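Local coordinates for aldose-aldose oxidoreductase (PDB 5A04), which probably couples the oxidation of one aldose sugar to the reduction of another, with a bound NADP(H) carrying the hydride between them, at residues Thr41-Lys44 against Leu45-Gly49; Val79-Asn83 against Ser84-Pro88. All coordinates share one frame; numbering follows the deposited sequence.

Interaction 1. Residues Thr41-Lys44 against Leu45-Gly49; sequences TPEK and LKTYG. With NDP (NADPH dihydro-nicotinamide-adenine-dinucleotide phosphate), chain G.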
loop_
_atom_site.group_PDB
_atom_site.type_symbol
_atom_site.label_atom_id
_atom_site.label_comp_id
_atom_site.label_asym_id
_atom_site.label_seq_id
_atom_site.Cartn_x
_atom_site.Cartn_y
_atom_site.Cartn_z
ATOM N N THR A 41 24.514 -5.763 -32.642
ATOM C CA THR A 41 24.557 -4.569 -33.490
ATOM C C THR A 41 25.998 -4.149 -33.741
ATOM O O THR A 41 26.642 -3.581 -32.853
ATOM C CB THR A 41 23.809 -3.386 -32.847
ATOM O OG1 THR A 41 22.459 -3.767 -32.563
ATOM C CG2 THR A 41 23.812 -2.175 -33.793
ATOM N N PRO A 42 26.524 -4.439 -34.945
ATOM C CA PRO A 42 27.945 -4.182 -35.214
ATOM C C PRO A 42 28.357 -2.737 -34.934
ATOM O O PRO A 42 29.462 -2.512 -34.430
ATOM C CB PRO A 42 28.082 -4.529 -36.704
ATOM C CG PRO A 42 27.033 -5.568 -36.920
ATOM C CD PRO A 42 25.870 -5.147 -36.063
ATOM N N GLU A 43 27.478 -1.782 -35.219
ATOM C CA GLU A 43 27.813 -0.376 -35.020
ATOM C C GLU A 43 28.033 -0.063 -33.542
ATOM O O GLU A 43 28.845 0.793 -33.204
ATOM C CB GLU A 43 26.724 0.531 -35.597
ATOM C CG GLU A 43 27.046 2.026 -35.507
ATOM C CD GLU A 43 28.388 2.385 -36.145
ATOM O OE1 GLU A 43 28.726 1.811 -37.209
ATOM O OE2 GLU A 43 29.109 3.240 -35.574
ATOM N N LYS A 44 27.328 -0.767 -32.660
ATOM C CA LYS A 44 27.513 -0.568 -31.219
ATOM C C LYS A 44 28.878 -1.070 -30.749
ATOM O O LYS A 44 29.503 -0.480 -29.869
ATOM C CB LYS A 44 26.403 -1.270 -30.427
ATOM C CG LYS A 44 25.055 -0.586 -30.502
ATOM C CD LYS A 44 24.047 -1.300 -29.599
ATOM C CE LYS A 44 22.643 -0.817 -29.855
ATOM N NZ LYS A 44 21.650 -1.568 -29.016
ATOM N N LEU A 45 29.339 -2.173 -31.327
ATOM C CA LEU A 45 30.653 -2.688 -30.981
ATOM C C LEU A 45 31.730 -1.668 -31.358
ATOM O O LEU A 45 32.704 -1.476 -30.630
ATOM C CB LEU A 45 30.912 -4.023 -31.681
ATOM C CG LEU A 45 30.051 -5.189 -31.203
ATOM C CD1 LEU A 45 30.280 -6.408 -32.109
ATOM C CD2 LEU A 45 30.394 -5.526 -29.753
ATOM N N LYS A 46 31.539 -1.007 -32.489
ATOM C CA LYS A 46 32.486 0.014 -32.927
ATOM C C LYS A 46 32.424 1.212 -31.990
ATOM O O LYS A 46 33.441 1.643 -31.438
ATOM C CB LYS A 46 32.186 0.443 -34.366
ATOM C CG LYS A 46 33.050 1.607 -34.844
ATOM C CD LYS A 46 32.671 2.025 -36.257
ATOM C CE LYS A 46 33.411 3.281 -36.687
ATOM N NZ LYS A 46 32.895 3.775 -37.994
ATOM N N THR A 47 31.216 1.726 -31.803
ATOM C CA THR A 47 30.985 2.922 -30.999
ATOM C C THR A 47 31.503 2.772 -29.571
ATOM O O THR A 47 32.288 3.596 -29.087
ATOM C CB THR A 47 29.485 3.265 -30.964
ATOM O OG1 THR A 47 29.074 3.705 -32.264
ATOM C CG2 THR A 47 29.211 4.374 -29.955
ATOM N N TYR A 48 31.073 1.716 -28.887
ATOM C CA TYR A 48 31.456 1.555 -27.491
ATOM C C TYR A 48 32.836 0.951 -27.343
ATOM O O TYR A 48 33.512 1.173 -26.338
ATOM C CB TYR A 48 30.410 0.713 -26.753
ATOM C CG TYR A 48 29.097 1.433 -26.673
ATOM C CD1 TYR A 48 28.933 2.504 -25.801
ATOM C CD2 TYR A 48 28.038 1.087 -27.499
ATOM C CE1 TYR A 48 27.743 3.188 -25.736
ATOM C CE2 TYR A 48 26.835 1.769 -27.443
ATOM C CZ TYR A 48 26.701 2.820 -26.558
ATOM O OH TYR A 48 25.518 3.506 -26.494
ATOM N N GLY A 49 33.254 0.173 -28.337
ATOM C CA GLY A 49 34.599 -0.375 -28.342
ATOM C C GLY A 49 35.608 0.757 -28.394
ATOM O O GLY A 49 36.619 0.749 -27.690
HETATM P PA NDP G . 17.013 -2.286 -24.006
HETATM O O1A NDP G . 15.926 -2.638 -24.961
HETATM O O2A NDP G . 17.320 -0.835 -23.759
HETATM O O5B NDP G . 18.416 -3.029 -24.435
HETATM C C5B NDP G . 18.160 -4.382 -24.681
HETATM C C4B NDP G . 19.354 -4.867 -25.515
HETATM O O4B NDP G . 19.382 -6.295 -25.581
HETATM C C3B NDP G . 19.222 -4.348 -26.966
HETATM O O3B NDP G . 19.766 -3.074 -27.102
HETATM C C2B NDP G . 20.137 -5.334 -27.702
HETATM O O2B NDP G . 21.402 -5.041 -27.567
HETATM C C1B NDP G . 19.910 -6.651 -26.844
HETATM N N9A NDP G . 19.015 -7.603 -27.507
HETATM C C8A NDP G . 19.320 -8.902 -27.899
HETATM N N7A NDP G . 18.292 -9.523 -28.511
HETATM C C5A NDP G . 17.267 -8.573 -28.517
HETATM C C6A NDP G . 15.947 -8.612 -29.004
HETATM N N6A NDP G . 15.465 -9.750 -29.612
HETATM N N1A NDP G . 15.111 -7.535 -28.892
HETATM C C2A NDP G . 15.666 -6.430 -28.268
HETATM N N3A NDP G . 16.887 -6.250 -27.753
HETATM C C4A NDP G . 17.694 -7.359 -27.896
HETATM O O3 NDP G . 16.454 -3.009 -22.620
HETATM P PN NDP G . 17.079 -2.470 -21.217
HETATM O O1N NDP G . 18.550 -2.377 -21.226
HETATM O O2N NDP G . 16.165 -1.499 -20.502
HETATM O O5D NDP G . 16.755 -3.894 -20.237
HETATM C C5D NDP G . 17.534 -5.001 -20.597
HETATM C C4D NDP G . 17.579 -5.944 -19.361
HETATM O O4D NDP G . 18.064 -5.178 -18.216
HETATM C C3D NDP G . 16.142 -6.445 -18.958
HETATM O O3D NDP G . 16.225 -7.781 -18.428
HETATM C C2D NDP G . 15.735 -5.493 -17.843
HETATM O O2D NDP G . 14.879 -6.109 -16.896
HETATM C C1D NDP G . 17.127 -5.237 -17.166
HETATM N N1N NDP G . 17.145 -3.920 -16.525
HETATM C C2N NDP G . 17.528 -3.801 -15.199
HETATM C C3N NDP G . 17.565 -2.562 -14.625
HETATM C C7N NDP G . 17.963 -2.431 -13.224
HETATM O O7N NDP G . 17.855 -1.356 -12.604
HETATM N N7N NDP G . 18.487 -3.539 -12.564
HETATM C C4N NDP G . 17.208 -1.323 -15.370
HETATM C C5N NDP G . 16.777 -1.561 -16.755
HETATM C C6N NDP G . 16.765 -2.786 -17.277
HETATM P P2B NDP G . 22.425 -5.230 -28.941
HETATM O O1X NDP G . 22.121 -6.664 -29.315
HETATM O O2X NDP G . 21.843 -4.169 -29.824
HETATM O O3X NDP G . 23.809 -4.959 -28.355
#
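The first turns of helix 42-52, which follows the second strand of the Rossmann fold and begins beside the 2'-phosphate of NADPH, bring Lys-44 and Tyr-48 one turn apart. Tyr-48 N donates to Lys-44 O at 2.9 Å, and the edge of the tyrosine ring comes to the same carbonyl, Tyr-48 CD2 lying 3.2 Å from Lys-44 O. One residue earlier along the helix, Thr-47 N gives a nearly straight bond to Glu-43 O (2.9 Å, 167° at the hydrogen). Thr-47 OG1 sits between that oxygen and Glu-43 OE2, the latter at 3.3 Å, because the bend at chi2 (55°) turns the carboxylate toward Thr-47. Lys-44 goes the other way: extended beyond CG, it carries NZ to 2.7 Å from O2X of the cofactor, while Leu-14 O takes a second bond from NZ. Thr-41 OG1 donates to that same O2X at 2.8 Å. With an alanine in place of Lys-44, the phosphate oxygen would probably keep Thr-41 but lose its charged partner from this helix, and Leu-14 O would lose its donor. One ammonium and one hydroxyl thus meet on a single phosphate oxygen, consistent with recognition of the group that distinguishes NADPH from NADH.

Interaction 2. Residues Val79-Asn83 against Ser84-Pro88; sequences VITPN and SLHRP. With NDP (NADPH dihydro-nicotinamide-adenine-dinucleotide phosphate), chain G.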
loop_
_atom_site.group_PDB
_atom_site.type_symbol
_atom_site.label_atom_id
_atom_site.label_comp_id
_atom_site.label_asym_id
_atom_site.label_seq_id
_atom_site.Cartn_x
_atom_site.Cartn_y
_atom_site.Cartn_z
ATOM N N VAL A 79 24.781 -10.472 -18.524
ATOM C CA VAL A 79 23.694 -10.561 -19.486
ATOM C C VAL A 79 22.621 -9.504 -19.226
ATOM O O VAL A 79 21.957 -9.527 -18.184
ATOM C CB VAL A 79 23.055 -11.961 -19.440
ATOM C CG1 VAL A 79 21.876 -12.035 -20.413
ATOM C CG2 VAL A 79 24.111 -13.031 -19.758
ATOM N N ILE A 80 22.462 -8.581 -20.180
ATOM C CA ILE A 80 21.576 -7.430 -20.025
ATOM C C ILE A 80 20.672 -7.329 -21.262
ATOM O O ILE A 80 20.566 -6.290 -21.929
ATOM C CB ILE A 80 22.392 -6.115 -19.796
ATOM C CG1 ILE A 80 23.548 -6.379 -18.817
ATOM C CG2 ILE A 80 21.492 -5.005 -19.260
ATOM C CD1 ILE A 80 24.344 -5.115 -18.367
ATOM N N THR A 81 19.988 -8.434 -21.534
ATOM C CA THR A 81 19.105 -8.570 -22.692
ATOM C C THR A 81 17.639 -8.595 -22.265
ATOM O O THR A 81 17.359 -8.645 -21.079
ATOM C CB THR A 81 19.410 -9.877 -23.423
ATOM O OG1 THR A 81 19.102 -10.959 -22.535
ATOM C CG2 THR A 81 20.893 -9.937 -23.802
ATOM N N PRO A 82 16.693 -8.592 -23.234
ATOM C CA PRO A 82 15.307 -8.902 -22.851
ATOM C C PRO A 82 15.215 -10.202 -22.054
ATOM O O PRO A 82 16.074 -11.087 -22.184
ATOM C CB PRO A 82 14.592 -9.014 -24.200
ATOM C CG PRO A 82 15.364 -8.048 -25.074
ATOM C CD PRO A 82 16.793 -8.204 -24.656
ATOM N N ASN A 83 14.176 -10.299 -21.232
ATOM C CA ASN A 83 14.062 -11.337 -20.220
ATOM C C ASN A 83 14.116 -12.745 -20.791
ATOM O O ASN A 83 14.762 -13.613 -20.230
ATOM C CB ASN A 83 12.764 -11.155 -19.432
ATOM C CG ASN A 83 12.674 -9.785 -18.792
ATOM O OD1 ASN A 83 13.696 -9.146 -18.545
ATOM N ND2 ASN A 83 11.452 -9.333 -18.510
ATOM N N SER A 84 13.444 -12.966 -21.914
ATOM C CA SER A 84 13.416 -14.312 -22.495
ATOM C C SER A 84 14.779 -14.796 -23.007
ATOM O O SER A 84 14.951 -15.988 -23.270
ATOM C CB SER A 84 12.392 -14.371 -23.635
ATOM O OG SER A 84 11.088 -14.103 -23.132
ATOM N N LEU A 85 15.736 -13.886 -23.165
ATOM C CA LEU A 85 17.077 -14.257 -23.623
ATOM C C LEU A 85 18.063 -14.514 -22.475
ATOM O O LEU A 85 19.199 -14.955 -22.709
ATOM C CB LEU A 85 17.632 -13.169 -24.545
ATOM C CG LEU A 85 16.785 -12.877 -25.783
ATOM C CD1 LEU A 85 17.531 -11.953 -26.726
ATOM C CD2 LEU A 85 16.424 -14.139 -26.474
ATOM N N HIS A 86 17.644 -14.246 -21.235
ATOM C CA HIS A 86 18.533 -14.453 -20.093
ATOM C C HIS A 86 19.011 -15.897 -20.009
ATOM O O HIS A 86 20.197 -16.157 -19.807
ATOM C CB HIS A 86 17.843 -14.072 -18.781
ATOM C CG HIS A 86 17.608 -12.603 -18.636
ATOM N ND1 HIS A 86 16.955 -12.058 -17.548
ATOM C CD2 HIS A 86 17.930 -11.564 -19.441
ATOM C CE1 HIS A 86 16.897 -10.744 -17.688
ATOM N NE2 HIS A 86 17.475 -10.418 -18.829
ATOM N N ARG A 87 18.094 -16.843 -20.175
ATOM C CA ARG A 87 18.479 -18.234 -20.022
ATOM C C ARG A 87 19.497 -18.691 -21.085
ATOM O O ARG A 87 20.542 -19.211 -20.717
ATOM C CB ARG A 87 17.250 -19.156 -20.033
ATOM C CG ARG A 87 17.664 -20.641 -20.135
ATOM C CD ARG A 87 16.496 -21.617 -20.042
ATOM N NE ARG A 87 16.970 -22.981 -20.312
ATOM C CZ ARG A 87 16.202 -24.067 -20.277
ATOM N NH1 ARG A 87 14.916 -23.965 -19.964
ATOM N NH2 ARG A 87 16.729 -25.261 -20.540
ATOM N N PRO A 88 19.217 -18.491 -22.390
ATOM C CA PRO A 88 20.202 -19.044 -23.328
ATOM C C PRO A 88 21.571 -18.363 -23.257
ATOM O O PRO A 88 22.577 -19.044 -23.384
ATOM C CB PRO A 88 19.552 -18.832 -24.705
ATOM C CG PRO A 88 18.468 -17.816 -24.489
ATOM C CD PRO A 88 18.002 -18.029 -23.083
HETATM P PA NDP G . 17.013 -2.286 -24.006
HETATM O O1A NDP G . 15.926 -2.638 -24.961
HETATM O O2A NDP G . 17.320 -0.835 -23.759
HETATM O O5B NDP G . 18.416 -3.029 -24.435
HETATM C C5B NDP G . 18.160 -4.382 -24.681
HETATM C C4B NDP G . 19.354 -4.867 -25.515
HETATM O O4B NDP G . 19.382 -6.295 -25.581
HETATM C C3B NDP G . 19.222 -4.348 -26.966
HETATM O O3B NDP G . 19.766 -3.074 -27.102
HETATM C C2B NDP G . 20.137 -5.334 -27.702
HETATM O O2B NDP G . 21.402 -5.041 -27.567
HETATM C C1B NDP G . 19.910 -6.651 -26.844
HETATM N N9A NDP G . 19.015 -7.603 -27.507
HETATM C C8A NDP G . 19.320 -8.902 -27.899
HETATM N N7A NDP G . 18.292 -9.523 -28.511
HETATM C C5A NDP G . 17.267 -8.573 -28.517
HETATM C C6A NDP G . 15.947 -8.612 -29.004
HETATM N N6A NDP G . 15.465 -9.750 -29.612
HETATM N N1A NDP G . 15.111 -7.535 -28.892
HETATM C C2A NDP G . 15.666 -6.430 -28.268
HETATM N N3A NDP G . 16.887 -6.250 -27.753
HETATM C C4A NDP G . 17.694 -7.359 -27.896
HETATM O O3 NDP G . 16.454 -3.009 -22.620
HETATM P PN NDP G . 17.079 -2.470 -21.217
HETATM O O1N NDP G . 18.550 -2.377 -21.226
HETATM O O2N NDP G . 16.165 -1.499 -20.502
HETATM O O5D NDP G . 16.755 -3.894 -20.237
HETATM C C5D NDP G . 17.534 -5.001 -20.597
HETATM C C4D NDP G . 17.579 -5.944 -19.361
HETATM O O4D NDP G . 18.064 -5.178 -18.216
HETATM C C3D NDP G . 16.142 -6.445 -18.958
HETATM O O3D NDP G . 16.225 -7.781 -18.428
HETATM C C2D NDP G . 15.735 -5.493 -17.843
HETATM O O2D NDP G . 14.879 -6.109 -16.896
HETATM C C1D NDP G . 17.127 -5.237 -17.166
HETATM N N1N NDP G . 17.145 -3.920 -16.525
HETATM C C2N NDP G . 17.528 -3.801 -15.199
HETATM C C3N NDP G . 17.565 -2.562 -14.625
HETATM C C7N NDP G . 17.963 -2.431 -13.224
HETATM O O7N NDP G . 17.855 -1.356 -12.604
HETATM N N7N NDP G . 18.487 -3.539 -12.564
HETATM C C4N NDP G . 17.208 -1.323 -15.370
HETATM C C5N NDP G . 16.777 -1.561 -16.755
HETATM C C6N NDP G . 16.765 -2.786 -17.277
HETATM P P2B NDP G . 22.425 -5.230 -28.941
HETATM O O1X NDP G . 22.121 -6.664 -29.315
HETATM O O2X NDP G . 21.843 -4.169 -29.824
HETATM O O3X NDP G . 23.809 -4.959 -28.355
HETATM O O HOH W 1 15.321 -16.293 -19.889
#
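His-86 folds back over Asn-83 and reaches Thr-81. Its CB starts 3.4 Å from Asn-83 O, the carbonyl that also accepts the backbone N-H of His-86. With CG anti to the carbonyl carbon (chi1 -69°), the imidazole lies flat over Asn-83: CA of Asn-83 stands almost exactly above the ring centre, 3.8 Å from it, in a CH-pi contact. On one flank of the ring ND1 is bonded to Met-106 O. On the other, His-86 CD2 meets Thr-81 OG1 in the ring plane at 3.4 Å and also comes near Pro-82 O and Val-79 CG1. At the tip, His-86 NE2 donates to Thr-81 O at 2.9 Å, a bent bond (134°) that arrives above the carbonyl plane. NADPH O3D, a hydroxyl of the nicotinamide ribose, lies in the ring plane 2.9 Å from His-86 NE2, where the bond is weak, and it comes close to Asn-83 OD1 as well.

The turn beneath is braced at Pro-82 O, gripped from opposite faces of its plane by Thr-81 OG1 (3.1 Å) and Leu-85 N (3.0 Å). Between them Pro-82 and Leu-85 offer CG, CD and CD1 to the adenosine part of the cofactor. Farther out, a water links Asn-83 O to Arg-87 N, and Ser-84 OG is held by Ala-176 O. With Thr-Pro-Asn and, after two intervening residues, a histidine, following the fourth strand of the Rossmann sheet, this is the cofactor-binding turn familiar from the Gfo/Idh/MocA-type oxidoreductases.

In the fold
Both contacts belong to the NAD-binding Rossmann domain and touch the same NADPH, yet they do not touch each other: their centres lie 19 Å apart, their nearest atoms about 9 Å. Interaction 1 is at the surface, on the helix between strands 32-38 and 59-60, and it works largely through charge and hydroxyl at the 2'-phosphate on the adenosine ribose. Interaction 2 is buried, in the loop joining strand 76-79 to helix 86-95. Its chemistry relies on neutral carbonyls, an amide and a ring, which meet the nicotinamide ribose, while apolar groups lie against the adenine. Regular helical bonding frames residues 41-49; in residues 79-88 side chains, above all His-86 and Thr-81, join main-chain bonds in holding the turn that leads into the helix.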